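Local coordinates for cell division control protein 13 (Saccharomyces cerevisiae, PDB 4HCE) that probably supports telomere maintenance by dimerizing through its second OB-fold domain, which is required for productive binding of the partner protein Stn1, at residues V24-P29 with L93-P98. Sequence-based numbering, arbitrary orientation.
Sequences VGMNPP and LLLEKP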
ATOM      1  N   VAL B  24      -5.452 -10.896   8.390  1.00 28.71           N
ATOM      2  CA  VAL B  24      -5.001 -10.394   9.673  1.00 30.68           C
ATOM      3  C   VAL B  24      -5.088  -8.871   9.738  1.00 32.43           C
ATOM      4  O   VAL B  24      -4.688  -8.283  10.715  1.00 35.41           O
ATOM      5  CB  VAL B  24      -3.560 -10.849   9.998  1.00 29.34           C
ATOM      6  CG1 VAL B  24      -3.524 -12.339  10.247  1.00 29.06           C
ATOM      7  CG2 VAL B  24      -2.603 -10.479   8.868  1.00 29.32           C
ATOM      8  N   GLY B  25      -5.614  -8.239   8.700  1.00 33.95           N
ATOM      9  CA  GLY B  25      -5.755  -6.789   8.716  1.00 34.81           C
ATOM     10  C   GLY B  25      -6.259  -6.221   7.410  1.00 35.17           C
ATOM     11  O   GLY B  25      -6.249  -6.883   6.364  1.00 31.14           O
ATOM     12  N   MET B  26      -6.715  -4.978   7.483  1.00 36.24           N
ATOM     13  CA  MET B  26      -7.129  -4.268   6.300  1.00 36.59           C
ATOM     14  C   MET B  26      -6.658  -2.825   6.333  1.00 37.09           C
ATOM     15  O   MET B  26      -6.460  -2.231   7.400  1.00 35.44           O
ATOM     16  CB  MET B  26      -8.652  -4.381   6.055  1.00 38.54           C
ATOM     17  CG  MET B  26      -9.557  -3.653   7.029  1.00 40.56           C
ATOM     18  SD  MET B  26     -11.329  -4.012   6.819  1.00 39.37           S
ATOM     19  CE  MET B  26     -11.878  -3.720   8.484  1.00 39.29           C
ATOM     20  N   ASN B  27      -6.465  -2.292   5.136  1.00 36.61           N
ATOM     21  CA  ASN B  27      -6.079  -0.919   4.943  1.00 36.02           C
ATOM     22  C   ASN B  27      -6.972  -0.261   3.881  1.00 35.65           C
ATOM     23  O   ASN B  27      -7.118  -0.802   2.766  1.00 31.87           O
ATOM     24  CB  ASN B  27      -4.641  -0.867   4.484  1.00 36.99           C
ATOM     25  CG  ASN B  27      -3.984   0.436   4.831  1.00 39.76           C
ATOM     26  OD1 ASN B  27      -3.586   0.646   5.978  1.00 44.24           O
ATOM     27  ND2 ASN B  27      -3.874   1.329   3.852  1.00 39.52           N
ATOM     28  N   PRO B  28      -7.566   0.902   4.217  1.00 35.10           N
ATOM     29  CA  PRO B  28      -7.472   1.564   5.533  1.00 35.54           C
ATOM     30  C   PRO B  28      -8.260   0.819   6.630  1.00 35.10           C
ATOM     31  O   PRO B  28      -9.289   0.219   6.337  1.00 33.02           O
ATOM     32  CB  PRO B  28      -8.082   2.953   5.274  1.00 34.77           C
ATOM     33  CG  PRO B  28      -8.945   2.787   4.072  1.00 35.25           C
ATOM     34  CD  PRO B  28      -8.306   1.720   3.232  1.00 34.20           C
ATOM     35  N   PRO B  29      -7.782   0.864   7.890  1.00 37.11           N
ATOM     36  CA  PRO B  29      -8.400   0.041   8.941  1.00 36.78           C
ATOM     37  C   PRO B  29      -9.749   0.575   9.431  1.00 37.77           C
ATOM     38  O   PRO B  29     -10.517  -0.162  10.055  1.00 35.69           O
ATOM     39  CB  PRO B  29      -7.360   0.064  10.071  1.00 38.09           C
ATOM     40  CG  PRO B  29      -6.584   1.327   9.867  1.00 36.38           C
ATOM     41  CD  PRO B  29      -6.617   1.632   8.386  1.00 36.64           C
ATOM     42  N   LEU B  93     -14.824 -10.752   7.387  1.00 29.86           N
ATOM     43  CA  LEU B  93     -13.517 -11.337   7.104  1.00 29.57           C
ATOM     44  C   LEU B  93     -12.959 -12.123   8.293  1.00 30.04           C
ATOM     45  O   LEU B  93     -11.872 -12.708   8.201  1.00 29.98           O
ATOM     46  CB  LEU B  93     -12.530 -10.239   6.718  1.00 27.68           C
ATOM     47  CG  LEU B  93     -12.874  -9.555   5.397  1.00 27.94           C
ATOM     48  CD1 LEU B  93     -11.859  -8.460   5.124  1.00 25.53           C
ATOM     49  CD2 LEU B  93     -12.939 -10.583   4.273  1.00 27.06           C
ATOM     50  N   LEU B  94     -13.683 -12.101   9.408  1.00 29.94           N
ATOM     51  CA  LEU B  94     -13.332 -12.889  10.598  1.00 31.70           C
ATOM     52  C   LEU B  94     -11.964 -12.541  11.213  1.00 31.63           C
ATOM     53  O   LEU B  94     -11.263 -13.433  11.737  1.00 30.78           O
ATOM     54  CB  LEU B  94     -13.417 -14.391  10.267  1.00 30.64           C
ATOM     55  CG  LEU B  94     -14.767 -14.854   9.720  1.00 31.77           C
ATOM     56  CD1 LEU B  94     -14.591 -16.083   8.832  1.00 33.16           C
ATOM     57  CD2 LEU B  94     -15.775 -15.131  10.836  1.00 31.43           C
ATOM     58  N   LEU B  95     -11.594 -11.255  11.158  1.00 31.69           N
ATOM     59  CA  LEU B  95     -10.312 -10.796  11.697  1.00 33.23           C
ATOM     60  C   LEU B  95     -10.156 -11.108  13.180  1.00 34.83           C
ATOM     61  O   LEU B  95      -9.043 -11.352  13.632  1.00 33.46           O
ATOM     62  CB  LEU B  95     -10.081  -9.293  11.485  1.00 34.74           C
ATOM     63  CG  LEU B  95     -10.320  -8.628  10.121  1.00 35.19           C
ATOM     64  CD1 LEU B  95      -9.824  -7.181  10.133  1.00 33.61           C
ATOM     65  CD2 LEU B  95      -9.659  -9.406   9.015  1.00 31.43           C
ATOM     66  N   GLU B  96     -11.258 -11.114  13.929  1.00 36.90           N
ATOM     67  CA  GLU B  96     -11.172 -11.356  15.380  1.00 41.18           C
ATOM     68  C   GLU B  96     -11.552 -12.774  15.784  1.00 41.73           C
ATOM     69  O   GLU B  96     -11.729 -13.065  16.976  1.00 44.73           O
ATOM     70  CB  GLU B  96     -11.990 -10.325  16.165  1.00 42.95           C
ATOM     71  CG  GLU B  96     -11.463  -8.919  15.951  1.00 46.87           C
ATOM     72  CD  GLU B  96     -12.281  -7.862  16.655  1.00 51.23           C
ATOM     73  OE1 GLU B  96     -13.517  -7.766  16.423  1.00 50.80           O
ATOM     74  OE2 GLU B  96     -11.663  -7.112  17.438  1.00 55.17           O
ATOM     75  N   LYS B  97     -11.666 -13.652  14.796  1.00 39.24           N
ATOM     76  CA  LYS B  97     -12.059 -15.023  15.050  1.00 38.49           C
ATOM     77  C   LYS B  97     -10.963 -15.954  14.566  1.00 37.34           C
ATOM     78  O   LYS B  97     -10.086 -15.526  13.826  1.00 36.96           O
ATOM     79  CB  LYS B  97     -13.405 -15.315  14.392  1.00 40.27           C
ATOM     80  CG  LYS B  97     -14.572 -14.730  15.171  1.00 43.33           C
ATOM     81  CD  LYS B  97     -15.900 -15.212  14.604  1.00 46.81           C
ATOM     82  CE  LYS B  97     -17.089 -14.645  15.360  1.00 50.18           C
ATOM     83  NZ  LYS B  97     -17.150 -13.154  15.307  1.00 55.99           N
ATOM     84  N   PRO B  98     -10.961 -17.213  15.038  1.00 38.18           N
ATOM     85  CA  PRO B  98      -9.895 -18.129  14.575  1.00 35.26           C
ATOM     86  C   PRO B  98     -10.167 -18.785  13.205  1.00 34.00           C
ATOM     87  O   PRO B  98      -9.275 -19.409  12.626  1.00 33.50           O
ATOM     88  CB  PRO B  98      -9.817 -19.180  15.694  1.00 35.49           C
ATOM     89  CG  PRO B  98     -11.155 -19.146  16.362  1.00 37.38           C
ATOM     90  CD  PRO B  98     -11.702 -17.747  16.206  1.00 37.53           C
TER
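In this OB-fold domain, the turn that follows helix 86-92 leans on the end of strand 16-27, and Leu95 of that turn makes the touch on Gly25 and Met26. Its two methyl branches divide the work. CD2 lies 4.2 Å from Gly25 N, against bare backbone, and CD1 lies 4.3 Å from Met26 CE. Gly25 takes a fully extended backbone, phi 175°, which glycine adopts easily and other residues rarely do; a side chain here would have pointed away from the turn. The bond to CB of Met26 heads toward the turn. With CG turned between the backbone N and C, chi1 70°, and the rest of this long, flexible chain extended, the terminal methyl reaches the leucine. Met26 and Leu95 both rest on Ser90 of helix 86-92, and Leu95 also on Ile23, so it sits where strand and helix meet. The backbone sets it there: Leu94, at positive phi, ends the helix in a Schellman motif, and a type I turn from Leu94 to Lys97 follows, closed by Lys97 N to Leu94 O at 3.1 Å. Farther along, Asn27 and Pro28, joined by a cis peptide bond, pack on Met120 and Tyr39 of the second subunit, and Glu96 on its Ala116, which places the contact beside the dimer interface. Between the two segments one methyl meets a methyl and the other lies near a backbone nitrogen, both at a relaxed distance and without a hydrogen bond. This nonpolar contact therefore has little directional preference, and a directional link between turn and strand comes from Lys22, whose NZ hydrogen-bonds the carbonyls of Leu94 and Lys97.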